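Putative methyl-accepting chemotaxis signal transduction protein (Campylobacter jejuni subsp. jejuni serotype O:2, PDB 4XMR) binds isoleucine in its tandem PAS sensory domain and probably acts as a chemotaxis receptor that relays the signal across the membrane. Local coordinates at residues 217-229 with 238-250. Sequence-based numbering, arbitrary orientation. Where two conformers were deposited one is given.
Sequences FSYKLNNEERLGA and ACITESADIINKP
Arg226 lays its guanidinium over the opposing strand, one face resting against the peptide between Glu242 and Ser243, with Ser243 N 3.3 Å above the Arg226 plane. The edge of the group does the polar work. Arg226 NH2 gives a nearly straight bond to Thr241 OG1 (2.9 Å, 171°). Arg226 NE reaches Tyr219 OH at 3.0 Å. Arg226 NH1 makes a salt bridge with Glu224 OE2, which it meets from above the carboxylate plane. All three partners lie close to the guanidinium plane, so its rotation is fixed; a bend at chi3 (62°) turns the group flat over the Glu242-Ser243 peptide. A water links Arg226 NH2 to Glu242 OE1, whose anti lone pair takes the N-H of Ser243.

Tyr219 and Thr241 cross at about a right angle, Thr241 CG2 lying 3.3 Å from Tyr219 OH, while Arg226 CB sits over one face of the Tyr219 ring, toward its rim. Gly228, facing Thr241 in a non-hydrogen-bonded pair, has no side chain to crowd Thr241 CG2. The antiparallel pairs Leu227-Glu242 and Ala229-Ile240 each exchange two backbone hydrogen bonds and join the strands. Past them the second strand turns into a short helix with Ser243 as N-cap, and Ala244 N donates to Glu225 O at 2.9 Å. Leu227 CB packs 4.2 Å from Ile247 CG1.

The pairing exemplifies a hairpin inside the antiparallel sheet of a PAS-type domain, distinct from the domain that holds isoleucine. Strand 217-221 flanks it on one side and strand 177-180 on the other; Tyr219 and Phe217 touch helix 202-211, whereas Leu227, Ile240 and Ile247 rest on the long helix 9-48.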
# COMPACT_ATOMS: atom_id res chain seq x y z
N PHE B 217 -29.13 -4.90 0.87
CA PHE B 217 -30.17 -5.71 1.48
C PHE B 217 -30.47 -5.27 2.91
O PHE B 217 -29.60 -4.71 3.59
CB PHE B 217 -29.77 -7.18 1.48
CG PHE B 217 -28.40 -7.44 2.05
CD1 PHE B 217 -28.19 -7.46 3.42
CD2 PHE B 217 -27.33 -7.68 1.21
CE1 PHE B 217 -26.92 -7.71 3.94
CE2 PHE B 217 -26.05 -7.93 1.72
CZ PHE B 217 -25.85 -7.95 3.08
N SER B 218 -31.68 -5.55 3.36
CA SER B 218 -32.05 -5.35 4.75
C SER B 218 -31.82 -6.64 5.53
O SER B 218 -31.97 -7.74 4.99
CB SER B 218 -33.52 -4.93 4.87
OG SER B 218 -33.71 -3.65 4.30
N TYR B 219 -31.42 -6.50 6.78
CA TYR B 219 -31.30 -7.64 7.68
C TYR B 219 -31.42 -7.13 9.10
O TYR B 219 -31.44 -5.92 9.34
CB TYR B 219 -29.97 -8.38 7.46
CG TYR B 219 -28.75 -7.67 8.01
CD1 TYR B 219 -28.15 -6.62 7.32
CD2 TYR B 219 -28.19 -8.06 9.23
CE1 TYR B 219 -27.03 -5.98 7.83
CE2 TYR B 219 -27.07 -7.43 9.74
CZ TYR B 219 -26.50 -6.39 9.03
OH TYR B 219 -25.39 -5.75 9.54
N LYS B 220 -31.54 -8.04 10.06
CA LYS B 220 -31.65 -7.63 11.45
C LYS B 220 -30.73 -8.43 12.35
O LYS B 220 -30.50 -9.62 12.13
CB LYS B 220 -33.10 -7.73 11.94
CG LYS B 220 -33.64 -9.15 12.00
CD LYS B 220 -35.06 -9.18 12.55
CE LYS B 220 -35.56 -10.61 12.66
NZ LYS B 220 -36.95 -10.69 13.20
N LEU B 221 -30.19 -7.76 13.37
CA LEU B 221 -29.47 -8.43 14.44
C LEU B 221 -29.85 -7.79 15.76
O LEU B 221 -29.90 -6.56 15.87
CB LEU B 221 -27.96 -8.33 14.23
CG LEU B 221 -27.13 -9.05 15.31
CD1 LEU B 221 -27.39 -10.55 15.30
CD2 LEU B 221 -25.65 -8.76 15.14
N ASN B 222 -30.12 -8.62 16.77
CA ASN B 222 -30.54 -8.13 18.09
C ASN B 222 -31.71 -7.16 18.00
O ASN B 222 -31.73 -6.14 18.69
CB ASN B 222 -29.36 -7.48 18.83
CG ASN B 222 -28.20 -8.44 19.04
OD1 ASN B 222 -28.39 -9.60 19.39
ND2 ASN B 222 -26.98 -7.95 18.82
N ASN B 223 -32.66 -7.47 17.13
CA ASN B 223 -33.85 -6.64 16.91
C ASN B 223 -33.57 -5.22 16.38
O ASN B 223 -34.38 -4.32 16.57
CB ASN B 223 -34.72 -6.58 18.17
CG ASN B 223 -36.09 -7.21 17.97
OD1 ASN B 223 -37.04 -6.54 17.59
ND2 ASN B 223 -36.18 -8.51 18.22
N GLU B 224 -32.42 -5.04 15.73
CA GLU B 224 -32.12 -3.78 15.05
C GLU B 224 -32.09 -3.99 13.54
O GLU B 224 -31.34 -4.83 13.05
CB GLU B 224 -30.78 -3.21 15.50
CG GLU B 224 -30.33 -2.02 14.65
CD GLU B 224 -28.92 -1.55 14.96
OE1 GLU B 224 -28.77 -0.42 15.47
OE2 GLU B 224 -27.97 -2.32 14.69
N GLU B 225 -32.91 -3.22 12.82
CA GLU B 225 -32.88 -3.25 11.36
C GLU B 225 -31.61 -2.60 10.84
O GLU B 225 -31.22 -1.54 11.30
CB GLU B 225 -34.10 -2.53 10.77
CG GLU B 225 -35.41 -3.27 10.94
CD GLU B 225 -35.45 -4.58 10.18
OE1 GLU B 225 -34.72 -4.72 9.17
OE2 GLU B 225 -36.20 -5.48 10.60
N ARG B 226 -30.99 -3.24 9.85
CA ARG B 226 -29.75 -2.75 9.27
C ARG B 226 -29.80 -2.87 7.75
O ARG B 226 -30.67 -3.56 7.19
CB ARG B 226 -28.55 -3.52 9.83
CG ARG B 226 -28.40 -3.41 11.35
CD ARG B 226 -27.13 -4.08 11.87
NE ARG B 226 -25.93 -3.46 11.32
CZ ARG B 226 -25.37 -2.33 11.76
NH1 ARG B 226 -25.88 -1.67 12.79
NH2 ARG B 226 -24.28 -1.87 11.17
N LEU B 227 -28.88 -2.19 7.08
CA LEU B 227 -28.73 -2.28 5.64
C LEU B 227 -27.29 -2.65 5.35
O LEU B 227 -26.35 -2.11 5.96
CB LEU B 227 -29.05 -0.94 4.98
CG LEU B 227 -29.20 -1.03 3.45
CD1 LEU B 227 -30.55 -1.66 3.07
CD2 LEU B 227 -29.04 0.33 2.82
N GLY B 228 -27.09 -3.56 4.42
CA GLY B 228 -25.75 -4.01 4.10
C GLY B 228 -25.55 -4.29 2.63
O GLY B 228 -26.52 -4.43 1.88
N ALA B 229 -24.29 -4.37 2.22
CA ALA B 229 -23.94 -4.88 0.91
C ALA B 229 -22.60 -5.59 1.07
O ALA B 229 -21.74 -5.16 1.86
CB ALA B 229 -23.82 -3.77 -0.11
N ALA B 238 -16.10 -9.08 1.39
CA ALA B 238 -16.05 -7.75 1.99
C ALA B 238 -17.47 -7.22 2.12
O ALA B 238 -18.25 -7.30 1.18
CB ALA B 238 -15.21 -6.80 1.15
N CYS B 239 -17.78 -6.65 3.28
CA CYS B 239 -19.11 -6.09 3.53
C CYS B 239 -19.05 -4.70 4.13
O CYS B 239 -18.04 -4.32 4.76
CB CYS B 239 -19.88 -6.97 4.53
SG CYS B 239 -20.18 -8.67 4.01
N ILE B 240 -20.13 -3.95 3.94
CA ILE B 240 -20.36 -2.70 4.66
C ILE B 240 -21.79 -2.75 5.18
O ILE B 240 -22.71 -3.19 4.48
CB ILE B 240 -20.11 -1.47 3.75
CG1 ILE B 240 -20.06 -0.19 4.58
CG2 ILE B 240 -21.13 -1.38 2.61
CD1 ILE B 240 -19.53 1.00 3.81
N THR B 241 -21.99 -2.34 6.43
CA THR B 241 -23.34 -2.31 6.96
C THR B 241 -23.55 -1.05 7.79
O THR B 241 -22.59 -0.46 8.31
CB THR B 241 -23.69 -3.53 7.84
OG1 THR B 241 -22.97 -3.47 9.08
CG2 THR B 241 -23.39 -4.85 7.13
N GLU B 242 -24.82 -0.66 7.91
CA GLU B 242 -25.19 0.49 8.71
C GLU B 242 -26.56 0.26 9.32
O GLU B 242 -27.38 -0.46 8.77
CB GLU B 242 -25.22 1.75 7.84
CG GLU B 242 -25.42 3.04 8.62
CD GLU B 242 -24.40 3.22 9.74
OE1 GLU B 242 -24.60 2.67 10.84
OE2 GLU B 242 -23.40 3.94 9.52
N SER B 243 -26.80 0.88 10.47
CA SER B 243 -28.13 0.88 11.06
C SER B 243 -29.15 1.52 10.13
O SER B 243 -28.88 2.55 9.51
CB SER B 243 -28.12 1.66 12.38
OG SER B 243 -29.42 1.89 12.84
N ALA B 244 -30.35 0.94 10.04
CA ALA B 244 -31.42 1.52 9.24
C ALA B 244 -31.76 2.93 9.73
O ALA B 244 -32.18 3.79 8.95
CB ALA B 244 -32.65 0.63 9.26
N ASP B 245 -31.57 3.16 11.03
CA ASP B 245 -31.84 4.45 11.64
C ASP B 245 -30.74 5.48 11.40
O ASP B 245 -30.89 6.65 11.76
CB ASP B 245 -32.13 4.32 13.14
CG ASP B 245 -33.52 3.79 13.42
OD1 ASP B 245 -34.30 3.60 12.46
OD2 ASP B 245 -33.85 3.60 14.61
N ILE B 246 -29.63 5.05 10.80
CA ILE B 246 -28.61 5.99 10.35
C ILE B 246 -28.82 6.28 8.86
O ILE B 246 -28.68 7.42 8.41
CB ILE B 246 -27.18 5.49 10.65
CG1 ILE B 246 -26.92 5.59 12.16
CG2 ILE B 246 -26.15 6.31 9.89
CD1 ILE B 246 -25.58 5.06 12.59
N ILE B 247 -29.20 5.25 8.11
CA ILE B 247 -29.55 5.42 6.70
C ILE B 247 -30.73 6.39 6.57
O ILE B 247 -30.72 7.31 5.74
CB ILE B 247 -29.90 4.06 6.04
CG1 ILE B 247 -28.69 3.10 6.07
CG2 ILE B 247 -30.46 4.28 4.63
CD1 ILE B 247 -27.50 3.57 5.26
N ASN B 248 -31.74 6.19 7.41
CA ASN B 248 -32.94 7.02 7.43
C ASN B 248 -33.12 7.48 8.87
O ASN B 248 -33.68 6.76 9.69
CB ASN B 248 -34.16 6.21 6.98
CG ASN B 248 -35.44 7.01 6.99
OD1 ASN B 248 -35.45 8.20 7.32
ND2 ASN B 248 -36.55 6.37 6.62
N LYS B 249 -32.60 8.67 9.17
CA LYS B 249 -32.61 9.16 10.54
C LYS B 249 -34.02 9.56 10.97
O LYS B 249 -34.58 10.48 10.42
CB LYS B 249 -31.67 10.36 10.65
CG LYS B 249 -31.56 10.92 12.03
CD LYS B 249 -30.68 12.16 12.08
CE LYS B 249 -30.96 12.99 13.32
NZ LYS B 249 -30.64 12.27 14.58
N PRO B 250 -34.57 8.87 11.97
CA PRO B 250 -35.97 9.20 12.30
C PRO B 250 -36.11 10.55 12.99
O PRO B 250 -35.26 10.95 13.78
CB PRO B 250 -36.39 8.08 13.26
CG PRO B 250 -35.12 7.49 13.76
CD PRO B 250 -34.06 7.71 12.72
O HOH W 1 -31.92 0.77 12.91
O HOH W 2 -23.10 0.47 12.24
O HOH W 3 -24.43 -0.31 4.18